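Local atomic coordinates of spermidine N1-acetyltransferase (Vibrio cholerae O1 biovar El Tor, PDB entry 6DAU), a protein that catalyses the transfer of an acetyl group, as a GNAT-family enzyme probably from acetyl-coenzyme A, to the polyamines spermidine and spermine. Residues C[32-37]-C[46-51]; C[54-59]-C[107-112]. The protein carries 2 engineered substitutions. All coordinates share one frame; numbering follows the deposited sequence.

Contact 1. Residues C[32-37]-C[46-51]; sequences FQEPYE and YNKHIH. Engineered in segment 32-37: Gln-33 (natural residue Glu).
Phe-32 and His-49 run antiparallel past one another where the turn of a small two-stranded hairpin (29-31 with 34-36) meets the C-terminal part of helix 39-49 in the GNAT fold. The ring planes are only 3° apart, yet the centroids stand 4.8 Å from each other: an offset pair with little ring-on-ring overlap. One face of each ring is met by the other residue's CB. Phe-32 CB hangs almost over the middle of the imidazole, 3.6 Å from the centroid of the His-49 ring, and His-49 CB lies 3.7 Å from the centroid of the Phe-32 ring, displaced toward the CD1 side; both are CH-pi contacts. On the opposite imidazole face Lys-48 CG rests near the rim, holding the ring between two aliphatic groups.

Lys-48, its CG anti to the backbone N (chi1 180°) and the chain extended beyond, runs across Glu-34 at about a right angle. Its NZ forms a salt bridge with Glu-34 OE2 at 2.8 Å through the syn lone pair, a charge that would be expected to favour an ionised carboxylate.

The contact lies near the surface. Beyond it, Ile-50 O and His-51 NE2 bond to Gln-41 and Glu-44 of a neighbouring subunit, and a glycerol, probably from the crystallisation liquor, bonds weakly to Lys-48. In SpeG enzymes this hairpin and helix probably lie near the allosteric polyamine site between subunits.

At its edge the imidazole makes a hydrogen bond that, with the packing on both faces, sets the ring's orientation. Lys-48 and His-49 together hold Glu-34 OE2: His-49 NE2 donates to it at 2.9 Å, nearly straight (168°) and in the ring plane, entering by the anti lone pair, with the carboxylate almost perpendicular to the ring.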
loop_
_atom_site.group_PDB
_atom_site.type_symbol
_atom_site.label_atom_id
_atom_site.label_comp_id
_atom_site.label_asym_id
_atom_site.label_seq_id
_atom_site.Cartn_x
_atom_site.Cartn_y
_atom_site.Cartn_z
ATOM N N PHE C 32 19.534 -0.084 16.173
ATOM C CA PHE C 32 18.250 -0.390 16.826
ATOM C C PHE C 32 17.975 -1.886 16.791
ATOM O O PHE C 32 16.879 -2.315 16.442
ATOM C CB PHE C 32 17.112 0.440 16.240
ATOM C CG PHE C 32 17.215 1.910 16.570
ATOM C CD1 PHE C 32 18.114 2.743 15.884
ATOM C CD2 PHE C 32 16.452 2.454 17.627
ATOM C CE1 PHE C 32 18.232 4.102 16.222
ATOM C CE2 PHE C 32 16.555 3.803 17.949
ATOM C CZ PHE C 32 17.468 4.629 17.257
ATOM N N GLN C 33 19.002 -2.668 17.147
ATOM C CA GLN C 33 18.926 -4.142 17.236
ATOM C C GLN C 33 18.821 -4.836 15.876
ATOM O O GLN C 33 18.666 -6.050 15.811
ATOM C CB GLN C 33 17.800 -4.590 18.198
ATOM C CG GLN C 33 17.878 -4.047 19.637
ATOM C CD GLN C 33 18.879 -4.807 20.533
ATOM O OE1 GLN C 33 20.073 -4.473 20.556
ATOM N NE2 GLN C 33 18.386 -5.815 21.297
ATOM N N GLU C 34 18.926 -4.073 14.783
ATOM C CA GLU C 34 18.925 -4.677 13.436
ATOM C C GLU C 34 20.370 -4.748 12.926
ATOM O O GLU C 34 21.078 -3.744 12.975
ATOM C CB GLU C 34 18.016 -3.902 12.500
ATOM C CG GLU C 34 16.605 -3.666 13.100
ATOM C CD GLU C 34 15.513 -3.628 12.060
ATOM O OE1 GLU C 34 15.336 -4.641 11.396
ATOM O OE2 GLU C 34 14.832 -2.593 11.907
ATOM N N PRO C 35 20.828 -5.941 12.495
ATOM C CA PRO C 35 22.236 -6.117 12.048
ATOM C C PRO C 35 22.431 -5.450 10.680
ATOM O O PRO C 35 21.482 -5.340 9.921
ATOM C CB PRO C 35 22.376 -7.647 11.932
ATOM C CG PRO C 35 20.977 -8.109 11.534
ATOM C CD PRO C 35 20.013 -7.165 12.259
ATOM N N TYR C 36 23.617 -4.938 10.389
ATOM C CA TYR C 36 23.900 -4.437 9.037
ATOM C C TYR C 36 25.399 -4.617 8.800
ATOM O O TYR C 36 26.177 -4.638 9.768
ATOM C CB TYR C 36 23.522 -2.963 8.875
ATOM C CG TYR C 36 24.330 -2.025 9.733
ATOM C CD1 TYR C 36 23.977 -1.787 11.078
ATOM C CD2 TYR C 36 25.481 -1.413 9.226
ATOM C CE1 TYR C 36 24.734 -0.943 11.882
ATOM C CE2 TYR C 36 26.265 -0.586 10.017
ATOM C CZ TYR C 36 25.884 -0.328 11.326
ATOM O OH TYR C 36 26.660 0.530 12.101
ATOM N N GLU C 37 25.785 -4.748 7.528
ATOM C CA GLU C 37 27.196 -4.703 7.148
ATOM C C GLU C 37 27.466 -3.571 6.143
ATOM O O GLU C 37 28.551 -2.989 6.146
ATOM C CB GLU C 37 27.636 -6.056 6.561
ATOM C CG GLU C 37 27.469 -7.210 7.555
ATOM C CD GLU C 37 28.041 -8.521 7.062
ATOM O OE1 GLU C 37 27.531 -9.133 6.108
ATOM O OE2 GLU C 37 29.033 -8.956 7.643
ATOM N N TYR C 46 18.670 3.791 9.333
ATOM C CA TYR C 46 18.629 5.152 9.840
ATOM C C TYR C 46 17.289 5.814 9.508
ATOM O O TYR C 46 16.708 6.419 10.377
ATOM C CB TYR C 46 19.778 6.012 9.318
ATOM C CG TYR C 46 19.624 7.478 9.721
ATOM C CD1 TYR C 46 20.026 7.929 10.993
ATOM C CD2 TYR C 46 19.070 8.418 8.824
ATOM C CE1 TYR C 46 19.870 9.282 11.366
ATOM C CE2 TYR C 46 18.906 9.747 9.171
ATOM C CZ TYR C 46 19.298 10.172 10.438
ATOM O OH TYR C 46 19.147 11.496 10.720
ATOM N N ASN C 47 16.816 5.701 8.258
ATOM C CA ASN C 47 15.526 6.290 7.864
ATOM C C ASN C 47 14.364 5.695 8.656
ATOM O O ASN C 47 13.483 6.406 9.056
ATOM C CB ASN C 47 15.243 6.135 6.358
ATOM C CG ASN C 47 16.228 6.933 5.502
ATOM O OD1 ASN C 47 16.805 7.926 5.940
ATOM N ND2 ASN C 47 16.444 6.488 4.276
ATOM N N LYS C 48 14.400 4.384 8.895
ATOM C CA LYS C 48 13.318 3.726 9.591
ATOM C C LYS C 48 13.246 4.156 11.083
ATOM O O LYS C 48 12.159 4.264 11.645
ATOM C CB LYS C 48 13.515 2.221 9.470
ATOM C CG LYS C 48 12.444 1.389 10.168
ATOM C CD LYS C 48 12.777 -0.095 9.945
ATOM C CE LYS C 48 11.815 -1.003 10.706
ATOM N NZ LYS C 48 12.359 -2.380 10.569
ATOM N N HIS C 49 14.392 4.399 11.718
ATOM C CA HIS C 49 14.392 4.566 13.171
ATOM C C HIS C 49 14.670 5.990 13.622
ATOM O O HIS C 49 14.904 6.228 14.815
ATOM C CB HIS C 49 15.387 3.595 13.818
ATOM C CG HIS C 49 15.023 2.141 13.660
ATOM N ND1 HIS C 49 14.123 1.502 14.488
ATOM C CD2 HIS C 49 15.452 1.205 12.773
ATOM C CE1 HIS C 49 14.001 0.240 14.113
ATOM N NE2 HIS C 49 14.805 0.035 13.079
ATOM N N ILE C 50 14.613 6.951 12.688
ATOM C CA ILE C 50 15.010 8.327 12.964
ATOM C C ILE C 50 14.322 8.953 14.200
ATOM O O ILE C 50 14.965 9.736 14.907
ATOM C CB ILE C 50 14.867 9.205 11.696
ATOM C CG1 ILE C 50 15.428 10.624 11.924
ATOM C CG2 ILE C 50 13.414 9.261 11.207
ATOM C CD1 ILE C 50 15.697 11.420 10.655
ATOM N N HIS C 51 13.064 8.602 14.483
ATOM C CA HIS C 51 12.366 9.182 15.649
ATOM C C HIS C 51 12.286 8.229 16.831
ATOM O O HIS C 51 11.580 8.499 17.794
ATOM C CB HIS C 51 10.929 9.624 15.245
ATOM C CG HIS C 51 10.922 10.695 14.207
ATOM N ND1 HIS C 51 11.324 11.998 14.466
ATOM C CD2 HIS C 51 10.614 10.651 12.888
ATOM C CE1 HIS C 51 11.258 12.709 13.356
ATOM N NE2 HIS C 51 10.829 11.917 12.377
#

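Contact 2. Residues C[54-59]-C[107-112]; sequences AERRFV and LDYSFT
Phe-58 drives the outer edge of its ring into the face of Tyr-109. The pair is edge-to-face (T-shaped), with centroids 4.6 Å apart and planes inclined at 64°. Phe-58 has CG anti to the carbonyl carbon (chi1 -62°), a setting that presents CZ and CE2 to the tyrosine: Phe-58 CZ lands near the rim of the ring, 3.3 Å from Tyr-109 CZ, while Phe-58 CE2 reaches Tyr-109 CE2 at 3.5 Å. With Tyr-109 CG anti to the backbone N (chi1 168°), the tyrosine ring spans the gap between helix and strand. Phe-58 and Arg-56 project from the same side of strand 56-61.

This is the sheet-to-helix packing of the GNAT fold: helix 98-112 lies across one face of the central sheet, and here its last turns meet the strand. In this family the other end of that helix faces the coenzyme A pyrophosphate.

Arg-56, extended from CG to NE, crosses the tyrosine at about a right angle, and its CD sits at the ring edge, 3.4 Å from Tyr-109 OH. The polar ends are anchored by others: Tyr-109 OH bonds to Glu-37 of a neighbouring subunit, which also forms a salt bridge with Arg-56, and Arg-56 NH2 bonds to Tyr-78. On the strand's other side, Arg-57 grips Glu-55 OE2 end-on, through NH1 (2.7 Å) and NH2.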
loop_
_atom_site.group_PDB
_atom_site.type_symbol
_atom_site.label_atom_id
_atom_site.label_comp_id
_atom_site.label_asym_id
_atom_site.label_seq_id
_atom_site.Cartn_x
_atom_site.Cartn_y
_atom_site.Cartn_z
ATOM N N ALA C 54 14.755 4.628 21.657
ATOM C CA ALA C 54 15.373 3.500 22.367
ATOM C C ALA C 54 16.912 3.572 22.269
ATOM O O ALA C 54 17.611 2.934 23.072
ATOM C CB ALA C 54 14.845 2.169 21.852
ATOM N N GLU C 55 17.422 4.352 21.309
ATOM C CA GLU C 55 18.867 4.590 21.189
ATOM C C GLU C 55 19.126 6.050 20.893
ATOM O O GLU C 55 18.291 6.725 20.259
ATOM C CB GLU C 55 19.518 3.711 20.100
ATOM C CG GLU C 55 19.172 2.230 20.228
ATOM C CD GLU C 55 19.900 1.295 19.292
ATOM O OE1 GLU C 55 19.894 0.087 19.611
ATOM O OE2 GLU C 55 20.487 1.736 18.254
ATOM N N ARG C 56 20.273 6.541 21.353
ATOM C CA ARG C 56 20.672 7.933 21.166
ATOM C C ARG C 56 22.171 7.968 20.877
ATOM O O ARG C 56 22.962 7.284 21.563
ATOM C CB ARG C 56 20.345 8.779 22.394
ATOM C CG ARG C 56 18.835 8.999 22.631
ATOM C CD ARG C 56 18.609 9.657 23.991
ATOM N NE ARG C 56 17.207 9.606 24.414
ATOM C CZ ARG C 56 16.284 10.520 24.095
ATOM N NH1 ARG C 56 16.610 11.569 23.360
ATOM N NH2 ARG C 56 15.037 10.392 24.499
ATOM N N ARG C 57 22.537 8.752 19.859
ATOM C CA ARG C 57 23.911 8.804 19.357
ATOM C C ARG C 57 24.397 10.223 19.193
ATOM O O ARG C 57 23.655 11.117 18.772
ATOM C CB ARG C 57 24.043 8.050 18.030
ATOM C CG ARG C 57 23.995 6.539 18.246
ATOM C CD ARG C 57 24.058 5.768 16.921
ATOM N NE ARG C 57 24.057 4.325 17.214
ATOM C CZ ARG C 57 22.953 3.585 17.368
ATOM N NH1 ARG C 57 23.062 2.313 17.671
ATOM N NH2 ARG C 57 21.734 4.107 17.209
ATOM N N PHE C 58 25.672 10.419 19.545
ATOM C CA PHE C 58 26.281 11.727 19.521
ATOM C C PHE C 58 27.624 11.598 18.860
ATOM O O PHE C 58 28.429 10.731 19.249
ATOM C CB PHE C 58 26.388 12.288 20.954
ATOM C CG PHE C 58 25.056 12.468 21.606
ATOM C CD1 PHE C 58 24.303 13.616 21.344
ATOM C CD2 PHE C 58 24.511 11.453 22.382
ATOM C CE1 PHE C 58 23.038 13.770 21.892
ATOM C CE2 PHE C 58 23.236 11.595 22.924
ATOM C CZ PHE C 58 22.504 12.758 22.701
ATOM N N VAL C 59 27.868 12.411 17.832
ATOM C CA VAL C 59 29.192 12.395 17.231
ATOM C C VAL C 59 30.057 13.426 17.940
ATOM O O VAL C 59 29.607 14.522 18.285
ATOM C CB VAL C 59 29.234 12.460 15.683
ATOM C CG1 VAL C 59 27.920 12.057 15.038
ATOM C CG2 VAL C 59 29.710 13.794 15.158
ATOM N N LEU C 107 28.019 10.492 30.546
ATOM C CA LEU C 107 27.396 10.351 31.848
ATOM C C LEU C 107 26.645 11.600 32.225
ATOM O O LEU C 107 25.526 11.536 32.753
ATOM C CB LEU C 107 28.430 9.979 32.912
ATOM C CG LEU C 107 29.070 8.591 32.720
ATOM C CD1 LEU C 107 29.998 8.283 33.870
ATOM C CD2 LEU C 107 28.046 7.466 32.572
ATOM N N ASP C 108 27.252 12.744 31.926
ATOM C CA ASP C 108 26.622 14.019 32.168
ATOM C C ASP C 108 25.262 14.127 31.459
ATOM O O ASP C 108 24.252 14.524 32.072
ATOM C CB ASP C 108 27.497 15.160 31.731
ATOM C CG ASP C 108 28.369 15.691 32.841
ATOM O OD1 ASP C 108 27.825 16.149 33.859
ATOM O OD2 ASP C 108 29.594 15.645 32.695
ATOM N N TYR C 109 25.246 13.790 30.175
ATOM C CA TYR C 109 24.030 13.870 29.439
ATOM C C TYR C 109 23.003 12.840 29.986
ATOM O O TYR C 109 21.846 13.195 30.223
ATOM C CB TYR C 109 24.326 13.669 27.959
ATOM C CG TYR C 109 23.091 13.462 27.132
ATOM C CD1 TYR C 109 22.360 14.540 26.610
ATOM C CD2 TYR C 109 22.683 12.171 26.840
ATOM C CE1 TYR C 109 21.235 14.328 25.808
ATOM C CE2 TYR C 109 21.570 11.932 26.040
ATOM C CZ TYR C 109 20.856 13.010 25.544
ATOM O OH TYR C 109 19.763 12.705 24.793
ATOM N N SER C 110 23.453 11.608 30.223
ATOM C CA SER C 110 22.591 10.547 30.753
ATOM C C SER C 110 21.921 10.927 32.062
ATOM O O SER C 110 20.714 10.668 32.254
ATOM C CB SER C 110 23.377 9.254 30.941
ATOM O OG SER C 110 23.938 8.881 29.711
ATOM N N PHE C 111 22.702 11.559 32.950
ATOM C CA PHE C 111 22.260 11.753 34.331
ATOM C C PHE C 111 21.724 13.128 34.647
ATOM O O PHE C 111 20.991 13.279 35.621
ATOM C CB PHE C 111 23.392 11.409 35.306
ATOM C CG PHE C 111 23.737 9.944 35.346
ATOM C CD1 PHE C 111 22.737 8.962 35.296
ATOM C CD2 PHE C 111 25.079 9.539 35.446
ATOM C CE1 PHE C 111 23.067 7.614 35.377
ATOM C CE2 PHE C 111 25.402 8.185 35.519
ATOM C CZ PHE C 111 24.399 7.225 35.507
ATOM N N THR C 112 22.074 14.140 33.856
ATOM C CA THR C 112 21.615 15.507 34.162
ATOM C C THR C 112 20.533 15.959 33.198
ATOM O O THR C 112 19.830 16.918 33.504
ATOM C CB THR C 112 22.751 16.584 34.173
ATOM O OG1 THR C 112 23.276 16.753 32.846
ATOM C CG2 THR C 112 23.880 16.196 35.104
#

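Contacts 1 and 2 follow in series along the chain, with centres about 18 Å apart, and meet through Phe-32 and the 54-59 segment. Phe-32 N lies 2.9 Å from Glu-55 OE2, probably a hydrogen bond, and Phe-32 CE1 packs 3.6 Å from Arg-57 NH2. The Glu-55/Arg-57 pair therefore joins the hairpin turn of contact 1 to the strand of contact 2. A second tie runs between subunits of the twelve-chain assembly, since the Glu-37 that meets contact 2 belongs to segment 32-37 of a neighbouring copy. As in relatives, the start of helix 98-112, not the end used in contact 2, probably faces coenzyme A, and neither contact can be assigned to the active site.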